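Local coordinates for designed helical repeat protein (Synthetic construct, PDB 5CWG) that has no known natural function, being a computationally designed stack of helices made to explore the range of possible repeat-protein shapes, at residues 21-26 with 75-80; 45-50 with 87-92; 95-100 with 141-146. One frame throughout, in Å; residues are numbered along the deposited sequence.

All three contacts draw on helix 77-98, which runs through an all-helical repeat array. Contact 1 lies at its first turn, contact 2 midway and contact 3 at its far end, so contacts 1 and 3 fall on opposite sides of the chain's centre, with their own centres 35 Å apart. Contact 1 is a polar meeting of two inter-helix turns, 25 Å centre to centre from contact 2. Contacts 2 and 3 are largely apolar, lie 12 Å apart between centres and touch directly, A48 CB meeting K96 CB at 3.8 Å. In both, an AGI helix ending rests on a later helix, an alanine of which receives it.

Contact 1: residues 21-26 with 75-80; sequences KRKGDD and YDISEA
Y75 offers its backbone O to K23 NZ, 2.8 Å away, in a hydrogen bond that arrives from well above the carbonyl plane. K23 gets there by setting CG between its backbone N and carbonyl carbon (chi1 65°) and bending the chain at chi3. The Y75 ring touches A70 and I127, and its OH is hydrogen-bonded to the backbone O of Y125. D76 is the N-cap of helix 77-98: its OD2 accepts from E79 N at 3.0 Å, through the anti lone pair. Its other oxygen, OD1, stands 3.7 Å from D25 OD2, the two carboxylate planes 24° apart. A water donating to both D76 OD1 and D25 OD1, 2.8 Å from each, probably eases this like-charge approach. Two helix-to-helix turns of the repeat array thus meet side by side. In the earlier one G24 closes helix 3-23 with a Schellman motif and D26 caps helix 27-47 through E29 N, leaving D25 between them to face the later turn. I77 N donates to D25 OD2 at 2.9 Å, nearly straight (167°) and almost end-on to the CG-OD2 bond. The aliphatic side chain of I77 packs beside this bond, its CD1 3.8 Å from K23 CD, and also touches V16 and V67. S78 OG is joined by a hydrogen bond to a second water, 2.7 Å away, which donates to D26 O.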
# COMPACT_ATOMS: atom_id res chain seq x y z
N LYS A 21 0.16 12.83 19.37
CA LYS A 21 -0.14 13.38 20.69
C LYS A 21 -0.36 12.25 21.71
O LYS A 21 0.09 12.34 22.85
CB LYS A 21 -1.39 14.28 20.62
CG LYS A 21 -1.65 15.10 21.87
CD LYS A 21 -2.89 15.99 21.73
CE LYS A 21 -3.15 16.80 23.00
NZ LYS A 21 -4.36 17.68 22.89
N ARG A 22 -1.07 11.20 21.30
CA ARG A 22 -1.37 10.07 22.18
C ARG A 22 -0.11 9.47 22.78
O ARG A 22 -0.08 9.15 23.98
CB ARG A 22 -2.16 9.00 21.42
CG ARG A 22 -2.33 7.65 22.12
CD ARG A 22 -3.62 7.55 22.92
NE ARG A 22 -3.76 6.22 23.51
CZ ARG A 22 -4.34 5.19 22.92
NH1 ARG A 22 -4.88 5.31 21.71
NH2 ARG A 22 -4.40 4.02 23.55
N LYS A 23 0.94 9.31 21.97
CA LYS A 23 2.15 8.66 22.45
C LYS A 23 3.32 9.60 22.71
O LYS A 23 4.40 9.15 23.00
CB LYS A 23 2.54 7.49 21.54
CG LYS A 23 2.92 7.85 20.16
CD LYS A 23 3.40 6.62 19.37
CE LYS A 23 4.82 6.24 19.69
NZ LYS A 23 5.22 4.96 19.06
N GLY A 24 3.07 10.90 22.67
CA GLY A 24 4.11 11.87 22.93
C GLY A 24 5.11 12.09 21.80
O GLY A 24 6.17 12.63 22.04
N ASP A 25 4.79 11.69 20.57
CA ASP A 25 5.63 12.04 19.42
C ASP A 25 5.37 13.51 19.06
O ASP A 25 4.32 14.07 19.37
CB ASP A 25 5.33 11.10 18.23
CG ASP A 25 5.95 9.70 18.37
OD1 ASP A 25 6.69 9.43 19.34
OD2 ASP A 25 5.70 8.85 17.48
N ASP A 26 6.33 14.14 18.40
CA ASP A 26 6.24 15.57 18.11
C ASP A 26 5.07 15.89 17.18
O ASP A 26 4.99 15.35 16.07
CB ASP A 26 7.52 16.06 17.45
CG ASP A 26 7.60 17.55 17.43
OD1 ASP A 26 7.07 18.14 16.49
OD2 ASP A 26 8.16 18.15 18.37
N TYR A 75 5.91 2.27 17.00
CA TYR A 75 6.59 2.88 15.86
C TYR A 75 6.39 4.38 15.87
O TYR A 75 5.34 4.89 16.26
CB TYR A 75 6.06 2.30 14.56
CG TYR A 75 6.41 0.85 14.34
CD1 TYR A 75 5.74 -0.16 15.01
CD2 TYR A 75 7.44 0.49 13.49
CE1 TYR A 75 6.08 -1.49 14.82
CE2 TYR A 75 7.78 -0.82 13.28
CZ TYR A 75 7.10 -1.82 13.97
OH TYR A 75 7.42 -3.15 13.81
N ASP A 76 7.39 5.09 15.39
CA ASP A 76 7.30 6.54 15.28
C ASP A 76 6.18 6.91 14.32
O ASP A 76 6.10 6.40 13.19
CB ASP A 76 8.62 7.11 14.76
CG ASP A 76 8.61 8.61 14.70
OD1 ASP A 76 8.89 9.25 15.71
OD2 ASP A 76 8.29 9.15 13.62
N ILE A 77 5.31 7.82 14.75
CA ILE A 77 4.12 8.13 13.98
C ILE A 77 4.45 8.78 12.64
O ILE A 77 3.88 8.43 11.62
CB ILE A 77 3.17 9.05 14.79
CG1 ILE A 77 2.60 8.34 16.04
CG2 ILE A 77 2.04 9.57 13.92
CD1 ILE A 77 2.05 6.96 15.81
N SER A 78 5.34 9.76 12.65
CA SER A 78 5.64 10.47 11.41
C SER A 78 6.34 9.56 10.40
O SER A 78 6.03 9.60 9.21
CB SER A 78 6.47 11.71 11.70
OG SER A 78 5.71 12.71 12.32
N GLU A 79 7.28 8.76 10.87
CA GLU A 79 7.95 7.86 9.96
C GLU A 79 6.98 6.84 9.38
O GLU A 79 7.06 6.48 8.21
CB GLU A 79 9.14 7.21 10.64
CG GLU A 79 10.29 8.20 10.95
CD GLU A 79 11.43 7.59 11.75
OE1 GLU A 79 12.43 8.31 12.01
OE2 GLU A 79 11.34 6.41 12.13
N ALA A 80 6.04 6.38 10.20
CA ALA A 80 5.04 5.43 9.74
C ALA A 80 4.15 6.04 8.65
O ALA A 80 3.89 5.40 7.63
CB ALA A 80 4.17 4.94 10.93
O HOH W 1 8.79 8.02 18.23
O HOH W 2 5.81 12.80 14.98

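Contact 2: residues 45-50 with 87-92; sequences AERAGI and AFKRVA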
# COMPACT_ATOMS: atom_id res chain seq x y z
N ALA A 45 -1.05 9.67 -7.57
CA ALA A 45 -2.30 9.23 -8.16
C ALA A 45 -2.63 10.05 -9.42
O ALA A 45 -3.07 9.50 -10.43
CB ALA A 45 -3.41 9.34 -7.15
N GLU A 46 -2.40 11.35 -9.35
CA GLU A 46 -2.67 12.21 -10.50
C GLU A 46 -1.82 11.82 -11.70
O GLU A 46 -2.34 11.71 -12.81
CB GLU A 46 -2.43 13.67 -10.13
CG GLU A 46 -3.48 14.28 -9.25
CD GLU A 46 -3.13 15.64 -8.67
OE1 GLU A 46 -1.98 16.11 -8.85
OE2 GLU A 46 -4.01 16.24 -8.02
N ARG A 47 -0.53 11.61 -11.49
CA ARG A 47 0.35 11.23 -12.60
C ARG A 47 -0.05 9.90 -13.22
O ARG A 47 0.11 9.69 -14.43
CB ARG A 47 1.81 11.16 -12.14
CG ARG A 47 2.39 12.48 -11.72
CD ARG A 47 3.89 12.38 -11.51
NE ARG A 47 4.28 11.51 -10.40
CZ ARG A 47 4.42 11.94 -9.14
NH1 ARG A 47 4.22 13.20 -8.82
NH2 ARG A 47 4.79 11.11 -8.19
N ALA A 48 -0.60 8.99 -12.41
CA ALA A 48 -0.98 7.67 -12.87
C ALA A 48 -2.43 7.65 -13.44
O ALA A 48 -2.90 6.60 -13.86
CB ALA A 48 -0.85 6.63 -11.73
N GLY A 49 -3.12 8.78 -13.39
CA GLY A 49 -4.48 8.85 -13.89
C GLY A 49 -5.47 8.05 -13.07
O GLY A 49 -6.47 7.57 -13.61
N ILE A 50 -5.22 7.96 -11.76
CA ILE A 50 -6.07 7.17 -10.87
C ILE A 50 -6.55 7.98 -9.67
O ILE A 50 -6.98 7.42 -8.67
CB ILE A 50 -5.37 5.88 -10.41
CG1 ILE A 50 -4.12 6.19 -9.59
CG2 ILE A 50 -5.11 4.98 -11.62
CD1 ILE A 50 -3.44 4.98 -8.98
N ALA A 87 4.67 3.79 0.05
CA ALA A 87 4.21 2.52 -0.46
C ALA A 87 3.10 2.72 -1.50
O ALA A 87 3.09 2.08 -2.55
CB ALA A 87 3.70 1.65 0.66
N PHE A 88 2.15 3.61 -1.20
CA PHE A 88 1.13 3.92 -2.18
C PHE A 88 1.75 4.47 -3.46
O PHE A 88 1.33 4.15 -4.56
CB PHE A 88 0.10 4.89 -1.62
CG PHE A 88 -0.90 5.32 -2.65
CD1 PHE A 88 -2.01 4.53 -2.96
CD2 PHE A 88 -0.70 6.46 -3.39
CE1 PHE A 88 -2.88 4.90 -3.95
CE2 PHE A 88 -1.57 6.81 -4.42
CZ PHE A 88 -2.65 6.05 -4.67
N LYS A 89 2.72 5.38 -3.32
CA LYS A 89 3.37 5.96 -4.49
C LYS A 89 3.94 4.85 -5.38
O LYS A 89 3.83 4.91 -6.61
CB LYS A 89 4.43 6.97 -4.06
CG LYS A 89 5.33 7.49 -5.17
CD LYS A 89 6.16 8.68 -4.68
CE LYS A 89 7.09 9.31 -5.67
NZ LYS A 89 8.23 8.47 -5.95
N ARG A 90 4.58 3.84 -4.80
CA ARG A 90 5.07 2.73 -5.58
C ARG A 90 3.99 1.97 -6.32
O ARG A 90 4.17 1.56 -7.45
CB ARG A 90 5.92 1.80 -4.71
CG ARG A 90 7.22 2.47 -4.21
CD ARG A 90 8.22 1.50 -3.57
NE ARG A 90 7.71 0.84 -2.38
CZ ARG A 90 7.75 1.35 -1.15
NH1 ARG A 90 8.28 2.55 -0.95
NH2 ARG A 90 7.24 0.68 -0.13
N VAL A 91 2.85 1.79 -5.67
CA VAL A 91 1.71 1.15 -6.32
C VAL A 91 1.24 1.98 -7.52
O VAL A 91 1.01 1.43 -8.61
CB VAL A 91 0.57 0.89 -5.33
CG1 VAL A 91 -0.70 0.48 -6.02
CG2 VAL A 91 0.95 -0.24 -4.36
N ALA A 92 1.10 3.28 -7.29
CA ALA A 92 0.67 4.17 -8.37
C ALA A 92 1.65 4.17 -9.53
O ALA A 92 1.23 4.20 -10.69
CB ALA A 92 0.52 5.55 -7.84
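A92 receives the end of helix 27-47 on its methyl group and carbonyl, in an apolar packing contact between two helices of the repeat array that run the same general way. A48 CB sits 3.4 Å from A92 O and 4.3 Å from A92 CB, while I50 CD1 reaches the same methyl at 4.2 Å. One turn earlier on each helix, A45 CB lies at the edge of the F88 ring, near its plane and 4.2 Å from CE2. With small residues at these points the backbones come close, the CA atoms of A45 and A92 being 5.9 Å apart. Toward the surface, R47 and K89 slant across one another: K89 CE meets the edge of the R47 guanidinium, 3.9 Å from NH2, in one of two R47 conformers, so this detail is doubtful. Their charged ends do not touch, and K89 NZ turns to a salt bridge with E93, its chain bending at chi4.

No hydrogen bond joins the two segments, and the fit depends on what holds each group in place. F88 keeps CG anti to its backbone N (chi1 175°), which lays the ring among V41, V55, A59 and I110. I50 is oriented by the helix ending: its CG1 lies between backbone N and carbonyl carbon (chi1 63°), and the extended chi2 carries CD1 to A92, with L106 also touching the side chain. That ending is a Schellman motif, G49 taking the positive phi; G49 N bonds to E46 O, and I50 N reaches back to A45 O at 3.0 Å.

Contact 3: residues 95-100 with 141-146; sequences AKRAGI and VAEAAK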
# COMPACT_ATOMS: atom_id res chain seq x y z
N ALA A 95 1.19 0.94 -11.42
CA ALA A 95 -0.05 1.01 -12.16
C ALA A 95 0.15 1.83 -13.43
O ALA A 95 -0.31 1.45 -14.52
CB ALA A 95 -1.16 1.60 -11.28
N LYS A 96 0.78 2.99 -13.30
CA LYS A 96 1.05 3.84 -14.46
C LYS A 96 1.84 3.07 -15.51
O LYS A 96 1.49 3.07 -16.69
CB LYS A 96 1.81 5.08 -13.99
CG LYS A 96 2.02 6.12 -15.09
CD LYS A 96 2.63 7.41 -14.51
CE LYS A 96 2.67 8.58 -15.50
NZ LYS A 96 3.66 8.35 -16.55
N ARG A 97 2.91 2.43 -15.09
CA ARG A 97 3.79 1.76 -16.02
C ARG A 97 3.09 0.62 -16.75
O ARG A 97 3.41 0.34 -17.89
CB ARG A 97 5.06 1.27 -15.33
CG ARG A 97 6.13 0.69 -16.24
CD ARG A 97 7.42 0.37 -15.51
NE ARG A 97 8.12 1.56 -15.10
CZ ARG A 97 9.33 1.57 -14.57
NH1 ARG A 97 9.97 0.43 -14.36
NH2 ARG A 97 9.91 2.72 -14.25
N ALA A 98 2.17 -0.04 -16.06
CA ALA A 98 1.47 -1.20 -16.59
C ALA A 98 0.10 -0.89 -17.17
O ALA A 98 -0.53 -1.80 -17.72
CB ALA A 98 1.34 -2.27 -15.50
N GLY A 99 -0.32 0.37 -17.13
CA GLY A 99 -1.62 0.76 -17.65
C GLY A 99 -2.81 0.27 -16.85
O GLY A 99 -3.86 -0.01 -17.41
N ILE A 100 -2.65 0.18 -15.54
CA ILE A 100 -3.72 -0.31 -14.68
C ILE A 100 -4.53 0.84 -14.10
O ILE A 100 -4.00 1.74 -13.45
CB ILE A 100 -3.17 -1.18 -13.56
CG1 ILE A 100 -2.61 -2.48 -14.16
CG2 ILE A 100 -4.26 -1.50 -12.50
CD1 ILE A 100 -1.78 -3.25 -13.21
N VAL A 141 3.57 -8.53 -10.60
CA VAL A 141 2.34 -9.01 -11.20
C VAL A 141 1.89 -8.08 -12.33
O VAL A 141 1.61 -8.51 -13.44
CB VAL A 141 1.24 -9.12 -10.15
CG1 VAL A 141 -0.13 -9.24 -10.78
CG2 VAL A 141 1.53 -10.27 -9.21
N ALA A 142 1.80 -6.78 -12.01
CA ALA A 142 1.32 -5.77 -12.96
C ALA A 142 2.16 -5.77 -14.22
O ALA A 142 1.62 -5.74 -15.33
CB ALA A 142 1.34 -4.41 -12.30
N GLU A 143 3.48 -5.74 -14.05
CA GLU A 143 4.36 -5.71 -15.21
C GLU A 143 4.25 -6.99 -16.01
O GLU A 143 4.27 -6.95 -17.25
CB GLU A 143 5.80 -5.41 -14.76
CG GLU A 143 5.86 -3.95 -14.28
CD GLU A 143 7.24 -3.43 -13.96
OE1 GLU A 143 8.22 -4.18 -14.16
OE2 GLU A 143 7.33 -2.27 -13.49
N ALA A 144 4.10 -8.13 -15.34
CA ALA A 144 3.94 -9.39 -16.05
C ALA A 144 2.64 -9.41 -16.84
O ALA A 144 2.59 -9.92 -17.96
CB ALA A 144 3.99 -10.56 -15.08
N ALA A 145 1.56 -8.88 -16.25
CA ALA A 145 0.27 -8.84 -16.94
C ALA A 145 0.39 -7.96 -18.20
O ALA A 145 -0.09 -8.35 -19.26
CB ALA A 145 -0.79 -8.32 -16.01
N LYS A 146 0.99 -6.78 -18.09
CA LYS A 146 1.17 -5.94 -19.28
C LYS A 146 1.98 -6.64 -20.34
O LYS A 146 1.62 -6.63 -21.52
CB LYS A 146 1.77 -4.58 -18.91
CG LYS A 146 2.16 -3.68 -20.12
CD LYS A 146 0.98 -3.30 -21.02
CE LYS A 146 1.39 -2.56 -22.30
NZ LYS A 146 2.14 -3.41 -23.33
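This is a close, alanine-lined helix contact with a charged margin, where the end of helix 77-98 lies against helix 127-148, which runs in the same general direction. A98 carries it. Its CB points at the other helix and rests 3.5 Å from A142 O and 3.8 Å from A142 CB, while K146 CB packs 3.8 Å from A98 O. The approach is near, 5.5 Å between the CA atoms of A98 and K146, A98 bringing a methyl group and no more to the interface. K146 starts toward A98 but bends at chi2 (61°), which lays its CD beside A98 O and leads the ammonium end away.

On one margin R97 holds CG anti to its backbone N (chi1 -174°) and bends at chi3, so that its chain slants across that of E143. E143 OE2 comes 3.3 Å from R97 CD, whereas R97 NH1 is 3.9 Å from that oxygen, a long and therefore probably weak salt bridge; the guanidinium and carboxylate planes are 26° apart. K139 adds a weak, long ion pair to the same oxygen. On the inner margin I100 CD1 reaches A142 CB; I100 has two conformers, so the exact fit is doubtful.

G99, in a Schellman motif, turns the chain so that I100 faces inward, where L156 of helix 153-173 and V105 of helix 103-123 touch it. Beyond A142, A144 packs on R189 and A192 of helix 177-195, while A95 touches L106 of helix 103-123.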